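Local coordinates for protein C alpha-dehydrogenase (Sphingobium sp. SYK-6, PDB 4YAG) that binds NADH as a short-chain dehydrogenase and probably oxidises the alpha-carbon alcohol of beta-aryl ethers during lignin breakdown, at residues A8-G13 against F19-R24; L32-I37 against Q47-R52. One frame throughout, in Å; residues are numbered along the deposited sequence.

Contact 1 (A8-G13 against F19-R24); sequences AFITGG and FGIAQR. With NAI (1,4-dihydronicotinamide adenine dinucleotide), chain C.
The two backbones come nearest at G13 and F19, whose CA atoms lie 4.7 Å apart, where the chain leaves strand 7-11 and turns back along helix 16-27. This is the first strand-to-helix turn of the Rossmann fold. It carries the glycine-rich cofactor loop of short-chain dehydrogenases, which opens here with T11, G12 and G13. A type II turn from I10 to G13 ends the strand. Its closing bond from G13 N to I10 O is weak at 3.3 Å.

I10 carries the apolar part of the contact. Its CG1 branch is anti to the carbonyl carbon (chi1 -48°) and extends away from CA, which puts CD1 against the helix. CD1 lies 3.6 Å from A22 CA and 3.7 Å from A22 CB. I21 CG2 meets the same methyl at 4.3 Å. The small side chain of A22 lets the strand methyl come close to the helix backbone. A22 also touches L32 and L34 of the next strand, and I21 leans on I89.

The carbonyl of G13 faces the helix at F19. G13 O makes a CA-H...O contact with F19 CA at 3.3 Å, with an angle of 126° at the hydrogen. The same oxygen lies in the plane of the F19 ring, at its edge, 3.7 Å from CD1.

At both glycines a side chain would meet a neighbour. A CB on G13 would run into I10 O. G12 has a positive phi (61°), and a CB there would strike the cofactor. G12 CA lies just 3.2 Å from NAI O4B, the ring oxygen of the adenosine ribose.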
# COMPACT_ATOMS: atom_id res chain seq x y z
N ALA A 8 8.27 -13.18 -22.20
CA ALA A 8 7.72 -12.15 -21.32
C ALA A 8 6.27 -12.50 -20.99
O ALA A 8 5.47 -12.75 -21.90
CB ALA A 8 7.80 -10.78 -21.98
N PHE A 9 5.95 -12.53 -19.70
CA PHE A 9 4.60 -12.73 -19.22
C PHE A 9 4.07 -11.37 -18.81
O PHE A 9 4.64 -10.72 -17.91
CB PHE A 9 4.63 -13.68 -18.03
CG PHE A 9 3.26 -13.99 -17.45
CD1 PHE A 9 2.74 -13.25 -16.43
CD2 PHE A 9 2.52 -15.03 -17.94
CE1 PHE A 9 1.50 -13.54 -15.89
CE2 PHE A 9 1.27 -15.33 -17.42
CZ PHE A 9 0.76 -14.60 -16.40
N ILE A 10 3.00 -10.92 -19.47
CA ILE A 10 2.50 -9.56 -19.31
C ILE A 10 1.05 -9.57 -18.86
O ILE A 10 0.14 -9.93 -19.61
CB ILE A 10 2.60 -8.76 -20.62
CG1 ILE A 10 4.00 -8.92 -21.24
CG2 ILE A 10 2.24 -7.29 -20.41
CD1 ILE A 10 4.14 -8.24 -22.56
N THR A 11 0.81 -9.14 -17.62
CA THR A 11 -0.56 -9.01 -17.17
C THR A 11 -1.15 -7.71 -17.70
O THR A 11 -0.47 -6.70 -17.86
CB THR A 11 -0.70 -9.07 -15.66
OG1 THR A 11 -0.18 -7.85 -15.10
CG2 THR A 11 0.01 -10.29 -15.10
N GLY A 12 -2.43 -7.75 -18.04
CA GLY A 12 -3.06 -6.66 -18.78
C GLY A 12 -2.40 -6.46 -20.13
O GLY A 12 -2.42 -5.36 -20.68
N GLY A 13 -1.84 -7.53 -20.69
CA GLY A 13 -1.07 -7.46 -21.91
C GLY A 13 -1.88 -7.27 -23.19
O GLY A 13 -1.31 -7.07 -24.26
N PHE A 19 -0.21 -3.76 -23.77
CA PHE A 19 -0.16 -4.14 -25.17
C PHE A 19 0.96 -3.37 -25.91
O PHE A 19 1.59 -3.90 -26.83
CB PHE A 19 -1.54 -3.93 -25.80
CG PHE A 19 -1.60 -4.28 -27.26
CD1 PHE A 19 -1.49 -5.59 -27.66
CD2 PHE A 19 -1.81 -3.30 -28.21
CE1 PHE A 19 -1.56 -5.91 -29.02
CE2 PHE A 19 -1.89 -3.63 -29.55
CZ PHE A 19 -1.75 -4.93 -29.94
N GLY A 20 1.20 -2.13 -25.51
CA GLY A 20 2.31 -1.36 -26.06
C GLY A 20 3.64 -2.00 -25.69
O GLY A 20 4.55 -2.10 -26.53
N ILE A 21 3.77 -2.41 -24.44
CA ILE A 21 4.95 -3.14 -23.98
C ILE A 21 5.11 -4.46 -24.76
O ILE A 21 6.19 -4.80 -25.24
CB ILE A 21 4.89 -3.40 -22.47
CG1 ILE A 21 4.98 -2.08 -21.69
CG2 ILE A 21 5.99 -4.34 -22.04
CD1 ILE A 21 4.70 -2.20 -20.20
N ALA A 22 4.01 -5.17 -24.94
CA ALA A 22 4.03 -6.42 -25.68
C ALA A 22 4.59 -6.22 -27.08
O ALA A 22 5.47 -6.96 -27.53
CB ALA A 22 2.65 -7.00 -25.76
N GLN A 23 4.08 -5.22 -27.79
CA GLN A 23 4.53 -4.97 -29.14
C GLN A 23 6.02 -4.69 -29.21
O GLN A 23 6.72 -5.17 -30.09
CB GLN A 23 3.79 -3.79 -29.75
CG GLN A 23 2.34 -4.05 -30.09
CD GLN A 23 1.60 -2.75 -30.36
OE1 GLN A 23 0.91 -2.21 -29.48
NE2 GLN A 23 1.79 -2.22 -31.53
N ARG A 24 6.51 -3.88 -28.28
CA ARG A 24 7.93 -3.52 -28.33
C ARG A 24 8.84 -4.64 -27.83
O ARG A 24 9.94 -4.80 -28.34
CB ARG A 24 8.18 -2.20 -27.60
CG ARG A 24 7.36 -1.03 -28.17
CD ARG A 24 7.40 -0.95 -29.70
NE ARG A 24 8.77 -0.86 -30.16
CZ ARG A 24 9.19 -1.19 -31.38
NH1 ARG A 24 8.35 -1.66 -32.30
NH2 ARG A 24 10.48 -1.07 -31.67
PA NAI C . -6.22 -0.89 -19.99
O1A NAI C . -7.55 -1.13 -19.35
O2A NAI C . -6.22 -0.46 -21.45
O5B NAI C . -5.30 -2.16 -19.85
C5B NAI C . -5.35 -2.92 -18.68
C4B NAI C . -5.68 -4.32 -19.03
O4B NAI C . -5.57 -5.04 -17.76
C3B NAI C . -7.01 -4.56 -19.59
O3B NAI C . -6.96 -5.32 -20.82
C2B NAI C . -7.73 -5.24 -18.54
O2B NAI C . -8.75 -6.14 -19.02
C1B NAI C . -6.71 -5.92 -17.75
N9A NAI C . -7.11 -6.21 -16.40
C8A NAI C . -7.82 -5.41 -15.52
N7A NAI C . -8.04 -6.07 -14.37
C5A NAI C . -7.46 -7.31 -14.46
C6A NAI C . -7.35 -8.42 -13.62
N6A NAI C . -7.98 -8.42 -12.37
N1A NAI C . -6.68 -9.52 -14.04
C2A NAI C . -6.12 -9.55 -15.28
N3A NAI C . -6.20 -8.51 -16.12
C4A NAI C . -6.86 -7.39 -15.75
O3 NAI C . -5.58 0.26 -19.11
PN NAI C . -4.06 0.76 -18.94
O1N NAI C . -3.15 0.26 -20.06
O2N NAI C . -4.15 2.26 -18.85
O5D NAI C . -3.62 0.11 -17.53
C5D NAI C . -2.35 -0.51 -17.35
C4D NAI C . -1.74 -0.04 -16.07
O4D NAI C . -1.31 1.36 -16.26
C3D NAI C . -2.65 -0.05 -14.92
O3D NAI C . -1.97 -0.62 -13.79
C2D NAI C . -2.98 1.35 -14.67
O2D NAI C . -3.30 1.57 -13.29
C1D NAI C . -1.77 2.06 -15.04
N1N NAI C . -1.82 3.44 -15.37
C2N NAI C . -2.44 3.94 -16.49
C3N NAI C . -2.41 5.30 -16.75
C7N NAI C . -3.07 5.86 -17.96
O7N NAI C . -3.18 7.09 -18.14
N7N NAI C . -3.50 4.91 -18.99
C4N NAI C . -1.76 6.18 -15.90
C5N NAI C . -1.10 5.66 -14.81
C6N NAI C . -1.12 4.31 -14.55

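Contact 2 (L32-I37 against Q47-R52); sequences LVLADI and QFFEER. With NAI (1,4-dihydronicotinamide adenine dinucleotide), chain C.
The ring of F49 has F48 CD1 over the centre of one face and meets L32 and L34 obliquely. F49 CD1 in turn lies at the edge of the F48 ring, in its plane. The guanidinium of R52 covers one face of F48, with CZ offset toward the rim. E51 OE1 sits at the edge of that guanidinium, in its plane, and forms a salt bridge to NH1 at 3.5 Å. R52 NH1 also donates a hydrogen bond to F48 O at 2.9 Å, and the two together hold the guanidinium over the F48 ring.

Across the contact everything is apolar. L32 CD1 lies 4.1 Å from F49 CZ, and L34 CD1 lies 4.1 Å from F49 CE2. Both leucines hold CG anti to the carbonyl carbon (chi1 -54° and -50°), which carries their tips up to the helix. V58 touches all three side chains. The contact closes helix 39-51 onto strand 31-36 in the second beta-alpha-beta unit of the Rossmann fold.

At the C-terminal end of strand 31-36, D36 binds NADH. D36 OD1 accepts a bond from NAI O2B at 2.7 Å, and D36 OD2 accepts one from NAI O3B at 2.7 Å. I37 CG2 touches the adenine, 3.7 Å from NAI C4A. With an alanine here in place of D36, the hydroxyls O2B and O3B would probably lose the carboxylate that accepts both bonds, and the ribose would be freer to turn. A carboxylate at this point would probably repel a phosphate on O2B, consistent with a preference for NAD over NADP.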
# COMPACT_ATOMS: atom_id res chain seq x y z
N LEU A 32 5.83 -13.91 -26.22
CA LEU A 32 4.88 -13.30 -25.29
C LEU A 32 3.84 -14.25 -24.74
O LEU A 32 3.30 -15.08 -25.46
CB LEU A 32 4.12 -12.17 -25.97
CG LEU A 32 4.94 -11.07 -26.64
CD1 LEU A 32 3.99 -10.15 -27.39
CD2 LEU A 32 5.78 -10.33 -25.62
N VAL A 33 3.52 -14.06 -23.46
CA VAL A 33 2.30 -14.59 -22.88
C VAL A 33 1.53 -13.40 -22.36
O VAL A 33 2.02 -12.66 -21.48
CB VAL A 33 2.59 -15.58 -21.75
CG1 VAL A 33 1.30 -16.03 -21.08
CG2 VAL A 33 3.34 -16.75 -22.28
N LEU A 34 0.35 -13.18 -22.92
CA LEU A 34 -0.53 -12.09 -22.51
C LEU A 34 -1.61 -12.66 -21.59
O LEU A 34 -2.35 -13.56 -21.98
CB LEU A 34 -1.16 -11.40 -23.71
CG LEU A 34 -0.20 -11.00 -24.82
CD1 LEU A 34 -0.96 -10.33 -25.95
CD2 LEU A 34 0.90 -10.10 -24.33
N ALA A 35 -1.67 -12.15 -20.37
CA ALA A 35 -2.61 -12.61 -19.37
C ALA A 35 -3.58 -11.45 -19.08
O ALA A 35 -3.17 -10.33 -18.81
CB ALA A 35 -1.89 -13.03 -18.09
N ASP A 36 -4.86 -11.72 -19.17
CA ASP A 36 -5.86 -10.65 -19.08
C ASP A 36 -7.19 -11.24 -18.65
O ASP A 36 -7.53 -12.38 -18.99
CB ASP A 36 -5.98 -9.98 -20.45
CG ASP A 36 -6.47 -8.55 -20.39
OD1 ASP A 36 -7.67 -8.35 -20.10
OD2 ASP A 36 -5.65 -7.63 -20.65
N ILE A 37 -7.99 -10.43 -17.98
CA ILE A 37 -9.29 -10.88 -17.51
C ILE A 37 -10.37 -10.75 -18.60
O ILE A 37 -11.44 -11.34 -18.49
CB ILE A 37 -9.69 -10.09 -16.21
CG1 ILE A 37 -10.74 -10.86 -15.41
CG2 ILE A 37 -10.19 -8.70 -16.55
CD1 ILE A 37 -10.99 -10.24 -14.04
N GLN A 47 -5.67 -11.44 -32.80
CA GLN A 47 -5.90 -11.08 -34.19
C GLN A 47 -4.84 -10.08 -34.69
O GLN A 47 -4.38 -10.16 -35.84
CB GLN A 47 -7.32 -10.55 -34.38
CG GLN A 47 -7.57 -10.08 -35.81
CD GLN A 47 -8.84 -9.27 -35.96
OE1 GLN A 47 -9.90 -9.66 -35.46
NE2 GLN A 47 -8.75 -8.14 -36.66
N PHE A 48 -4.48 -9.13 -33.85
CA PHE A 48 -3.45 -8.14 -34.17
C PHE A 48 -2.13 -8.81 -34.51
O PHE A 48 -1.51 -8.50 -35.53
CB PHE A 48 -3.26 -7.19 -33.00
CG PHE A 48 -2.20 -6.16 -33.21
CD1 PHE A 48 -0.87 -6.44 -32.93
CD2 PHE A 48 -2.53 -4.90 -33.68
CE1 PHE A 48 0.11 -5.49 -33.12
CE2 PHE A 48 -1.55 -3.94 -33.86
CZ PHE A 48 -0.23 -4.24 -33.59
N PHE A 49 -1.70 -9.74 -33.68
CA PHE A 49 -0.42 -10.41 -33.92
C PHE A 49 -0.49 -11.40 -35.06
O PHE A 49 0.51 -11.61 -35.75
CB PHE A 49 0.11 -11.04 -32.64
CG PHE A 49 0.60 -10.03 -31.65
CD1 PHE A 49 1.68 -9.23 -31.96
CD2 PHE A 49 -0.04 -9.84 -30.44
CE1 PHE A 49 2.12 -8.28 -31.08
CE2 PHE A 49 0.40 -8.90 -29.57
CZ PHE A 49 1.48 -8.12 -29.88
N GLU A 50 -1.65 -12.01 -35.30
CA GLU A 50 -1.82 -12.89 -36.45
C GLU A 50 -1.73 -12.11 -37.75
O GLU A 50 -1.14 -12.57 -38.73
CB GLU A 50 -3.17 -13.62 -36.37
CG GLU A 50 -3.24 -14.65 -35.26
CD GLU A 50 -4.62 -15.26 -35.09
OE1 GLU A 50 -5.52 -14.96 -35.91
OE2 GLU A 50 -4.81 -16.04 -34.14
N GLU A 51 -2.32 -10.92 -37.75
CA GLU A 51 -2.26 -10.05 -38.93
C GLU A 51 -0.82 -9.65 -39.24
O GLU A 51 -0.49 -9.32 -40.39
CB GLU A 51 -3.12 -8.80 -38.72
CG GLU A 51 -4.60 -9.03 -38.96
CD GLU A 51 -5.48 -7.87 -38.50
OE1 GLU A 51 -4.99 -7.00 -37.75
OE2 GLU A 51 -6.67 -7.84 -38.89
N ARG A 52 0.04 -9.69 -38.23
CA ARG A 52 1.44 -9.32 -38.41
C ARG A 52 2.35 -10.55 -38.46
O ARG A 52 3.56 -10.43 -38.29
CB ARG A 52 1.87 -8.34 -37.34
CG ARG A 52 1.28 -6.98 -37.61
CD ARG A 52 1.07 -6.19 -36.38
NE ARG A 52 0.36 -4.95 -36.69
CZ ARG A 52 -0.95 -4.87 -36.94
NH1 ARG A 52 -1.73 -5.95 -36.90
NH2 ARG A 52 -1.49 -3.69 -37.22
PA NAI C . -6.22 -0.89 -19.99
O1A NAI C . -7.55 -1.13 -19.35
O2A NAI C . -6.22 -0.46 -21.45
O5B NAI C . -5.30 -2.16 -19.85
C5B NAI C . -5.35 -2.92 -18.68
C4B NAI C . -5.68 -4.32 -19.03
O4B NAI C . -5.57 -5.04 -17.76
C3B NAI C . -7.01 -4.56 -19.59
O3B NAI C . -6.96 -5.32 -20.82
C2B NAI C . -7.73 -5.24 -18.54
O2B NAI C . -8.75 -6.14 -19.02
C1B NAI C . -6.71 -5.92 -17.75
N9A NAI C . -7.11 -6.21 -16.40
C8A NAI C . -7.82 -5.41 -15.52
N7A NAI C . -8.04 -6.07 -14.37
C5A NAI C . -7.46 -7.31 -14.46
C6A NAI C . -7.35 -8.42 -13.62
N6A NAI C . -7.98 -8.42 -12.37
N1A NAI C . -6.68 -9.52 -14.04
C2A NAI C . -6.12 -9.55 -15.28
N3A NAI C . -6.20 -8.51 -16.12
C4A NAI C . -6.86 -7.39 -15.75
O3 NAI C . -5.58 0.26 -19.11
PN NAI C . -4.06 0.76 -18.94
O1N NAI C . -3.15 0.26 -20.06
O2N NAI C . -4.15 2.26 -18.85
O5D NAI C . -3.62 0.11 -17.53
C5D NAI C . -2.35 -0.51 -17.35
C4D NAI C . -1.74 -0.04 -16.07
O4D NAI C . -1.31 1.36 -16.26
C3D NAI C . -2.65 -0.05 -14.92
O3D NAI C . -1.97 -0.62 -13.79
C2D NAI C . -2.98 1.35 -14.67
O2D NAI C . -3.30 1.57 -13.29
C1D NAI C . -1.77 2.06 -15.04
N1N NAI C . -1.82 3.44 -15.37
C2N NAI C . -2.44 3.94 -16.49
C3N NAI C . -2.41 5.30 -16.75
C7N NAI C . -3.07 5.86 -17.96
O7N NAI C . -3.18 7.09 -18.14
N7N NAI C . -3.50 4.91 -18.99
C4N NAI C . -1.76 6.18 -15.90
C5N NAI C . -1.10 5.66 -14.81
C6N NAI C . -1.12 4.31 -14.55

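The two contacts lie in series along the chain, contact 1 closing before contact 2 opens, with centres about 9 Å apart. Each packs a helix on its own strand in successive beta-alpha-beta units. Strands 7-11 and 31-36 are parallel neighbours in the central sheet, paired by probable bonds from V33 N to A8 O and from I10 N to V33 O, both 2.8 Å. The helices meet too, where the rings of F19 and F48 are edge-to-face. At the strand ends, G12 CA packs against D36 OD2 at 3.3 Å. Together the two contacts therefore bring the glycine loop and the ribose-binding aspartate to the adenosine half of NADH.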